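Local coordinates for flavin-dependent monooxygenase, oxygenase subunit HsaA (Rhodococcus sp., PDB 2RFQ), which hydroxylates a phenolic secosteroid intermediate of cholesterol breakdown to a catechol, using reduced flavin and dioxygen, at residues 243-248 against 331-336; 251-256 against 284-289; 257-262 against 345-350. All coordinates share one frame; numbering follows the deposited sequence.

Contact 1: residues 243-248 against 331-336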
loop_
_atom_site.group_PDB
_atom_site.type_symbol
_atom_site.label_atom_id
_atom_site.label_comp_id
_atom_site.label_asym_id
_atom_site.label_seq_id
_atom_site.Cartn_x
_atom_site.Cartn_y
_atom_site.Cartn_z
ATOM N N ALA A 243 -20.379 6.867 7.872
ATOM C CA ALA A 243 -21.380 6.794 6.777
ATOM C C ALA A 243 -21.315 7.975 5.796
ATOM O O ALA A 243 -21.342 7.754 4.577
ATOM C CB ALA A 243 -22.799 6.605 7.345
ATOM N N PRO A 244 -21.217 9.225 6.293
ATOM C CA PRO A 244 -21.128 10.346 5.333
ATOM C C PRO A 244 -19.830 10.314 4.520
ATOM O O PRO A 244 -19.834 10.678 3.368
ATOM C CB PRO A 244 -21.247 11.606 6.208
ATOM C CG PRO A 244 -20.924 11.158 7.613
ATOM C CD PRO A 244 -21.222 9.688 7.700
ATOM N N ILE A 245 -18.738 9.830 5.113
ATOM C CA ILE A 245 -17.482 9.751 4.361
ATOM C C ILE A 245 -17.596 8.699 3.261
ATOM O O ILE A 245 -17.169 8.932 2.121
ATOM C CB ILE A 245 -16.293 9.531 5.281
ATOM C CG1 ILE A 245 -16.196 10.711 6.266
ATOM C CG2 ILE A 245 -15.016 9.391 4.465
ATOM C CD1 ILE A 245 -15.158 10.491 7.420
ATOM N N VAL A 246 -18.170 7.538 3.601
ATOM C CA VAL A 246 -18.512 6.548 2.573
ATOM C C VAL A 246 -19.391 7.180 1.459
ATOM O O VAL A 246 -19.115 7.020 0.271
ATOM C CB VAL A 246 -19.156 5.285 3.187
ATOM C CG1 VAL A 246 -19.604 4.316 2.081
ATOM C CG2 VAL A 246 -18.130 4.618 4.120
ATOM N N GLY A 247 -20.435 7.908 1.848
ATOM C CA GLY A 247 -21.294 8.603 0.871
ATOM C C GLY A 247 -20.508 9.580 -0.009
ATOM O O GLY A 247 -20.743 9.643 -1.222
HETATM N N MSE A 248 -19.582 10.328 0.591
HETATM C CA MSE A 248 -18.700 11.226 -0.168
HETATM C C MSE A 248 -17.937 10.440 -1.240
HETATM O O MSE A 248 -17.773 10.922 -2.375
HETATM C CB MSE A 248 -17.741 11.971 0.772
HETATM C CG MSE A 248 -18.464 13.026 1.591
HETATM SE SE MSE A 248 -17.118 13.732 2.864
HETATM C CE MSE A 248 -18.244 13.844 4.494
ATOM N N GLY A 331 -11.299 4.621 6.111
ATOM C CA GLY A 331 -10.016 4.472 5.408
ATOM C C GLY A 331 -10.178 4.047 3.958
ATOM O O GLY A 331 -9.524 4.615 3.073
ATOM N N ARG A 332 -11.045 3.053 3.705
ATOM C CA ARG A 332 -11.283 2.581 2.332
ATOM C C ARG A 332 -11.889 3.703 1.470
ATOM O O ARG A 332 -11.541 3.871 0.300
ATOM C CB ARG A 332 -12.248 1.392 2.334
ATOM C CG ARG A 332 -11.697 0.117 3.009
ATOM C CD ARG A 332 -12.636 -1.061 2.715
ATOM N NE ARG A 332 -12.638 -2.029 3.819
ATOM C CZ ARG A 332 -11.766 -3.031 3.970
ATOM N NH1 ARG A 332 -11.879 -3.860 5.007
ATOM N NH2 ARG A 332 -10.759 -3.185 3.116
ATOM N N ALA A 333 -12.828 4.439 2.052
ATOM C CA ALA A 333 -13.485 5.544 1.345
ATOM C C ALA A 333 -12.463 6.607 0.942
ATOM O O ALA A 333 -12.433 7.053 -0.221
ATOM C CB ALA A 333 -14.604 6.125 2.180
ATOM N N ILE A 334 -11.611 7.006 1.878
ATOM C CA ILE A 334 -10.600 8.042 1.591
ATOM C C ILE A 334 -9.566 7.531 0.581
ATOM O O ILE A 334 -9.206 8.248 -0.354
ATOM C CB ILE A 334 -9.949 8.531 2.882
ATOM C CG1 ILE A 334 -11.022 9.228 3.731
ATOM C CG2 ILE A 334 -8.826 9.506 2.573
ATOM C CD1 ILE A 334 -10.634 9.457 5.178
ATOM N N SER A 335 -9.073 6.305 0.770
ATOM C CA SER A 335 -8.124 5.731 -0.201
ATOM C C SER A 335 -8.698 5.723 -1.615
ATOM O O SER A 335 -7.999 6.022 -2.590
ATOM C CB SER A 335 -7.742 4.327 0.242
ATOM O OG SER A 335 -6.861 3.696 -0.677
ATOM N N SER A 336 -9.988 5.398 -1.720
ATOM C CA SER A 336 -10.665 5.343 -3.011
ATOM C C SER A 336 -10.809 6.728 -3.629
ATOM O O SER A 336 -10.546 6.905 -4.830
ATOM C CB SER A 336 -12.010 4.668 -2.821
ATOM O OG SER A 336 -11.770 3.326 -2.357
#
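Ala-333, on helix 316-344, presses its one methyl group against the backbone of helix 233-266 between Ile-245 and Val-246. Its CB lies 3.8 Å from the O of Ile-245 and 4.0 Å from the CA of Val-246, so the small side chain rests on main chain as well as on the branches beside it. Two branches flank it: CG2 of Ile-245 at 4.0 Å from Ala-333 CB, and CG2 of Val-246 at 4.3 Å from the same atom. The CG2 of Ile-245 also meets Ile-334, whose CG1 lies 4.1 Å away. With chi1 at -60°, Ile-245 keeps CG1 beside its own backbone N and CG2 anti to it, and this second branch is the one turned to the neighbouring helix.

The two helices belong to the C-terminal helical bundle of the acyl-CoA dehydrogenase fold, and these segments run in the same direction at 25°, their axes 8.6 Å apart at closest approach. An alanine at the meeting point suits so near an approach.

Further out, Trp-84, a flavin-binding residue by similarity, touches Ile-245 from helix 80-96, while Ala-362 and His-363 of helix 354-365 pack on Ile-334. Within helix 316-344, Ser-336 OG donates a 2.7 Å hydrogen bond to Arg-332 O, approaching from the opposite face of that carbonyl to Ser-336 N. Arg-332 itself extends away from the contact, with NH1 hydrogen-bonded to Gln-296 and NH2 in a salt bridge to Asp-289 of the second subunit.

Contact 2: residues 251-256 against 284-289. With 1PS (3-pyridinium-1-ylpropane-1-sulfonate), chain E.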
loop_
_atom_site.group_PDB
_atom_site.type_symbol
_atom_site.label_atom_id
_atom_site.label_comp_id
_atom_site.label_asym_id
_atom_site.label_seq_id
_atom_site.Cartn_x
_atom_site.Cartn_y
_atom_site.Cartn_z
ATOM N N GLY A 251 -20.157 9.673 -4.155
ATOM C CA GLY A 251 -20.361 10.901 -4.937
ATOM C C GLY A 251 -19.144 11.194 -5.793
ATOM O O GLY A 251 -19.279 11.540 -6.977
ATOM N N ALA A 252 -17.966 11.048 -5.187
ATOM C CA ALA A 252 -16.703 11.272 -5.894
ATOM C C ALA A 252 -16.581 10.286 -7.053
ATOM O O ALA A 252 -16.175 10.655 -8.176
ATOM C CB ALA A 252 -15.533 11.113 -4.943
ATOM N N TYR A 253 -16.900 9.024 -6.776
ATOM C CA TYR A 253 -16.848 7.980 -7.819
ATOM C C TYR A 253 -17.772 8.317 -9.005
ATOM O O TYR A 253 -17.349 8.309 -10.175
ATOM C CB TYR A 253 -17.231 6.635 -7.197
ATOM C CG TYR A 253 -17.171 5.542 -8.227
ATOM C CD1 TYR A 253 -15.953 4.940 -8.552
ATOM C CD2 TYR A 253 -18.322 5.153 -8.921
ATOM C CE1 TYR A 253 -15.897 3.948 -9.545
ATOM C CE2 TYR A 253 -18.275 4.136 -9.917
ATOM C CZ TYR A 253 -17.053 3.563 -10.217
ATOM O OH TYR A 253 -16.999 2.574 -11.187
ATOM N N ASP A 254 -19.017 8.649 -8.702
ATOM C CA ASP A 254 -19.991 8.935 -9.760
ATOM C C ASP A 254 -19.564 10.164 -10.556
ATOM O O ASP A 254 -19.676 10.160 -11.789
ATOM C CB ASP A 254 -21.372 9.147 -9.147
ATOM C CG ASP A 254 -22.002 7.856 -8.652
ATOM O OD1 ASP A 254 -21.569 6.725 -9.031
ATOM O OD2 ASP A 254 -22.969 7.978 -7.859
ATOM N N ALA A 255 -19.062 11.199 -9.872
ATOM C CA ALA A 255 -18.650 12.444 -10.551
ATOM C C ALA A 255 -17.491 12.111 -11.491
ATOM O O ALA A 255 -17.494 12.500 -12.671
ATOM C CB ALA A 255 -18.230 13.534 -9.521
ATOM N N HIS A 256 -16.535 11.342 -10.977
ATOM C CA HIS A 256 -15.351 10.957 -11.755
ATOM C C HIS A 256 -15.715 10.123 -12.963
ATOM O O HIS A 256 -15.308 10.429 -14.092
ATOM C CB HIS A 256 -14.366 10.188 -10.860
ATOM C CG HIS A 256 -13.161 9.670 -11.590
ATOM N ND1 HIS A 256 -12.127 10.489 -11.997
ATOM C CD2 HIS A 256 -12.821 8.413 -11.968
ATOM C CE1 HIS A 256 -11.197 9.755 -12.588
ATOM N NE2 HIS A 256 -11.592 8.489 -12.574
ATOM N N ALA A 284 -11.829 0.441 -10.979
ATOM C CA ALA A 284 -12.195 -0.865 -10.438
ATOM C C ALA A 284 -11.825 -0.951 -8.962
ATOM O O ALA A 284 -12.624 -1.403 -8.137
ATOM C CB ALA A 284 -11.525 -1.988 -11.227
ATOM N N GLU A 285 -10.604 -0.537 -8.628
ATOM C CA GLU A 285 -10.159 -0.576 -7.227
ATOM C C GLU A 285 -11.056 0.274 -6.328
ATOM O O GLU A 285 -11.526 -0.192 -5.276
ATOM C CB GLU A 285 -8.720 -0.076 -7.104
ATOM C CG GLU A 285 -7.709 -0.986 -7.802
ATOM C CD GLU A 285 -6.338 -0.337 -7.842
ATOM O OE1 GLU A 285 -6.274 0.917 -7.870
ATOM O OE2 GLU A 285 -5.341 -1.080 -7.826
ATOM N N ALA A 286 -11.308 1.509 -6.759
ATOM C CA ALA A 286 -12.092 2.446 -5.964
ATOM C C ALA A 286 -13.516 1.963 -5.765
ATOM O O ALA A 286 -14.006 1.932 -4.624
ATOM C CB ALA A 286 -12.087 3.822 -6.616
ATOM N N SER A 287 -14.171 1.555 -6.851
ATOM C CA SER A 287 -15.562 1.097 -6.722
ATOM C C SER A 287 -15.628 -0.127 -5.797
ATOM O O SER A 287 -16.541 -0.256 -4.958
ATOM C CB SER A 287 -16.191 0.805 -8.092
ATOM O OG SER A 287 -15.453 -0.178 -8.782
ATOM N N SER A 288 -14.660 -1.039 -5.936
ATOM C CA SER A 288 -14.737 -2.257 -5.118
ATOM C C SER A 288 -14.531 -1.943 -3.653
ATOM O O SER A 288 -15.217 -2.481 -2.788
ATOM C CB SER A 288 -13.717 -3.290 -5.592
ATOM O OG SER A 288 -13.777 -4.458 -4.774
ATOM N N ASP A 289 -13.580 -1.071 -3.375
ATOM C CA ASP A 289 -13.249 -0.752 -1.968
ATOM C C ASP A 289 -14.334 0.082 -1.290
ATOM O O ASP A 289 -14.606 -0.101 -0.093
ATOM C CB ASP A 289 -11.886 -0.087 -1.879
ATOM C CG ASP A 289 -10.759 -1.029 -2.279
ATOM O OD1 ASP A 289 -10.998 -2.269 -2.329
ATOM O OD2 ASP A 289 -9.633 -0.534 -2.515
HETATM N N1 1PS E . -13.880 19.748 -14.448
HETATM C C1 1PS E . -12.887 20.670 -14.407
HETATM C C2 1PS E . -13.127 21.994 -14.781
HETATM C C3 1PS E . -15.121 20.080 -14.859
HETATM C C4 1PS E . -15.415 21.390 -15.250
HETATM C C5 1PS E . -14.405 22.357 -15.205
HETATM C C6 1PS E . -13.611 18.352 -14.056
HETATM C C7 1PS E . -13.379 18.217 -12.550
HETATM C C8 1PS E . -13.275 16.749 -12.134
HETATM S S1 1PS E . -14.766 16.097 -11.712
HETATM O O1 1PS E . -14.522 14.634 -11.597
HETATM O O2 1PS E . -15.793 16.334 -12.762
HETATM O O3 1PS E . -15.240 16.757 -10.455
#
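Tyr-253 spans the gap between helices 233-266 and 277-309 and meets the second of them at Ala-286 and Ser-287. Just before these, Ala-284 turns its methyl group away, onto Tyr-377 of the second subunit. Ala-286 directs its CB toward helix 233-266 but stays at the limit of contact, 4.5 Å from Tyr-253 CD1. Ser-287 carries the closer touch: its CB approaches the ring obliquely, 3.5 Å from Tyr-253 CE1 and 3.6 Å from CZ. The ring reaches this far because CG is anti to the tyrosine's backbone N (chi1 -179°). Although Ser-287 OG is 4.0 Å from Tyr-253 OH, the two hydroxyls do not bond; at chi1 59° the serine oxygen bends back over its own helix, where Ile-283 O is its hydrogen-bond partner. Beyond it, Ser-288 and Asp-289 turn to the second subunit, the aspartate forming salt bridges with Arg-328 and Arg-332 there. On the far side of helix 233-266, the sulfonate O1 of 1PS lies 3.8 Å from His-256 CA.

Carbon therefore meets carbon between the helices, while Tyr-253 OH is hydrogen-bonded to Glu-384 of the second subunit, tying this packing to the subunit interface.

Contact 3: residues 257-262 against 345-350. With 1PS (3-pyridinium-1-ylpropane-1-sulfonate), chain E.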
loop_
_atom_site.group_PDB
_atom_site.type_symbol
_atom_site.label_atom_id
_atom_site.label_comp_id
_atom_site.label_asym_id
_atom_site.label_seq_id
_atom_site.Cartn_x
_atom_site.Cartn_y
_atom_site.Cartn_z
ATOM N N VAL A 257 -16.517 9.084 -12.752
ATOM C CA VAL A 257 -16.904 8.219 -13.886
ATOM C C VAL A 257 -17.753 8.962 -14.932
ATOM O O VAL A 257 -17.565 8.751 -16.136
ATOM C CB VAL A 257 -17.561 6.907 -13.406
ATOM C CG1 VAL A 257 -18.141 6.077 -14.593
ATOM C CG2 VAL A 257 -16.553 6.093 -12.612
ATOM N N GLU A 258 -18.650 9.845 -14.487
ATOM C CA GLU A 258 -19.439 10.654 -15.439
ATOM C C GLU A 258 -18.535 11.529 -16.293
ATOM O O GLU A 258 -18.637 11.518 -17.527
ATOM C CB GLU A 258 -20.457 11.519 -14.706
ATOM C CG GLU A 258 -21.217 12.490 -15.631
ATOM C CD GLU A 258 -22.259 13.263 -14.868
ATOM O OE1 GLU A 258 -21.891 14.212 -14.146
ATOM O OE2 GLU A 258 -23.449 12.903 -14.977
ATOM N N HIS A 259 -17.614 12.242 -15.651
ATOM C CA HIS A 259 -16.723 13.135 -16.381
ATOM C C HIS A 259 -15.778 12.351 -17.297
ATOM O O HIS A 259 -15.641 12.673 -18.486
ATOM C CB HIS A 259 -15.932 14.011 -15.427
ATOM C CG HIS A 259 -15.045 14.984 -16.124
ATOM N ND1 HIS A 259 -15.518 16.170 -16.645
ATOM C CD2 HIS A 259 -13.724 14.936 -16.427
ATOM C CE1 HIS A 259 -14.519 16.825 -17.213
ATOM N NE2 HIS A 259 -13.423 16.095 -17.104
ATOM N N GLN A 260 -15.146 11.314 -16.750
ATOM C CA GLN A 260 -14.216 10.500 -17.529
ATOM C C GLN A 260 -14.907 9.744 -18.654
ATOM O O GLN A 260 -14.357 9.641 -19.751
ATOM C CB GLN A 260 -13.435 9.543 -16.630
ATOM C CG GLN A 260 -12.501 10.247 -15.662
ATOM C CD GLN A 260 -11.509 11.173 -16.359
ATOM O OE1 GLN A 260 -11.071 10.894 -17.483
ATOM N NE2 GLN A 260 -11.167 12.288 -15.705
ATOM N N GLY A 261 -16.110 9.234 -18.397
ATOM C CA GLY A 261 -16.868 8.480 -19.408
ATOM C C GLY A 261 -17.086 9.313 -20.652
ATOM O O GLY A 261 -16.902 8.836 -21.771
ATOM N N LYS A 262 -17.472 10.567 -20.444
ATOM C CA LYS A 262 -17.642 11.520 -21.530
ATOM C C LYS A 262 -16.350 11.746 -22.286
ATOM O O LYS A 262 -16.352 11.714 -23.509
ATOM C CB LYS A 262 -18.192 12.833 -21.001
ATOM C CG LYS A 262 -19.677 12.753 -20.692
ATOM C CD LYS A 262 -20.252 14.103 -20.340
ATOM C CE LYS A 262 -20.377 14.288 -18.838
ATOM N NZ LYS A 262 -21.540 15.178 -18.505
ATOM N N GLY A 345 -6.267 13.914 -12.393
ATOM C CA GLY A 345 -5.151 14.788 -12.766
ATOM C C GLY A 345 -5.517 16.257 -12.869
ATOM O O GLY A 345 -6.281 16.771 -12.062
ATOM N N ALA A 346 -4.948 16.949 -13.858
ATOM C CA ALA A 346 -5.026 18.404 -13.904
ATOM C C ALA A 346 -6.451 18.974 -13.865
ATOM O O ALA A 346 -6.711 19.971 -13.191
ATOM C CB ALA A 346 -4.259 18.938 -15.133
ATOM N N THR A 347 -7.372 18.340 -14.584
ATOM C CA THR A 347 -8.745 18.811 -14.632
ATOM C C THR A 347 -9.383 18.910 -13.233
ATOM O O THR A 347 -10.167 19.842 -12.971
ATOM C CB THR A 347 -9.601 17.951 -15.608
ATOM O OG1 THR A 347 -10.833 18.638 -15.864
ATOM C CG2 THR A 347 -9.853 16.533 -15.076
ATOM N N ALA A 348 -8.993 17.988 -12.343
ATOM C CA ALA A 348 -9.580 17.904 -10.996
ATOM C C ALA A 348 -9.097 19.028 -10.070
ATOM O O ALA A 348 -9.653 19.224 -8.988
ATOM C CB ALA A 348 -9.321 16.524 -10.360
ATOM N N LEU A 349 -8.074 19.786 -10.478
ATOM C CA LEU A 349 -7.597 20.856 -9.585
ATOM C C LEU A 349 -8.483 22.093 -9.540
ATOM O O LEU A 349 -8.345 22.937 -8.646
ATOM C CB LEU A 349 -6.164 21.307 -9.938
ATOM C CG LEU A 349 -5.094 20.227 -9.922
ATOM C CD1 LEU A 349 -3.759 20.909 -10.217
ATOM C CD2 LEU A 349 -5.076 19.456 -8.585
ATOM N N ALA A 350 -9.388 22.214 -10.510
ATOM C CA ALA A 350 -10.163 23.438 -10.662
ATOM C C ALA A 350 -11.021 23.728 -9.426
ATOM O O ALA A 350 -11.791 22.872 -8.996
ATOM C CB ALA A 350 -11.024 23.308 -11.879
HETATM N N1 1PS E . -13.880 19.748 -14.448
HETATM C C1 1PS E . -12.887 20.670 -14.407
HETATM C C2 1PS E . -13.127 21.994 -14.781
HETATM C C3 1PS E . -15.121 20.080 -14.859
HETATM C C4 1PS E . -15.415 21.390 -15.250
HETATM C C5 1PS E . -14.405 22.357 -15.205
HETATM C C6 1PS E . -13.611 18.352 -14.056
HETATM C C7 1PS E . -13.379 18.217 -12.550
HETATM C C8 1PS E . -13.275 16.749 -12.134
HETATM S S1 1PS E . -14.766 16.097 -11.712
HETATM O O1 1PS E . -14.522 14.634 -11.597
HETATM O O2 1PS E . -15.793 16.334 -12.762
HETATM O O3 1PS E . -15.240 16.757 -10.455
HETATM O O HOH W 1 -10.880 16.709 -18.396
#
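His-259 and Thr-347 approach each other from opposite directions, one from helix 233-266 and the other from the turn that follows helix 316-344, and a bound 3-pyridinium-1-ylpropane-1-sulfonate (1PS) lies against both. The close packing of this contact is with that ligand. Methylene C6 of 1PS sits over one face of the imidazole, displaced toward the rim, with His-259 CE1 3.6 Å away. The ring is carried out to it by a CG anti to the histidine's backbone N (chi1 -178°), while His-259 CB lies 3.5 Å from the sulfonate O2. Thr-347 meets the ligand with two oxygens: its backbone O and its OG1 are each 3.2 Å from C1, beside the positively charged pyridinium nitrogen, a placement that is probably favourable electrostatically. Ala-350 CB touches the pyridinium ring, 3.8 Å from C2, and 1PS is also hydrogen-bonded to Leu-355 N.

Between the protein segments themselves the fit is looser. His-259 NE2 and Thr-347 OG1 stand 3.8 Å apart without a hydrogen bond, and a water spans them, 2.9 Å from NE2 in the plane of the imidazole and 3.2 Å from OG1 in a weak bond. Gln-260 barely grazes the threonine methyl CG2; its OE1 is hydrogen-bonded to Arg-263. Replacing His-259 with alanine would probably uncover the C6 side of the ligand and leave the bridging water without its stronger partner.

Ala-346, Thr-347 and Arg-263 are flavin-binding residues by similarity, and Ala-346 packs on Trp-141 of the third subunit. The arrangement is thus consistent with a flavin site assembled at a subunit interface, as in acyl-CoA dehydrogenases.

How the contacts relate
Helix 233-266 is the common thread: contacts 1, 2 and 3 take successive pieces of it, meeting in turn helix 316-344, helix 277-309 and the loop before helix 354-365. Contact 2 is nested within the chain loop closed by contact 1, whereas contact 3 crosses both. The centres of contacts 1 and 2 lie 10 Å apart and these contacts touch through Ser-336 and Asp-289; contact 3 is centred 13 Å from contact 2 and 19 Å from contact 1. One long helix of the C-terminal domain thus leads from the buried bundle, past packing against the second subunit, to a surface pocket that holds 1PS, close to where flavin probably binds.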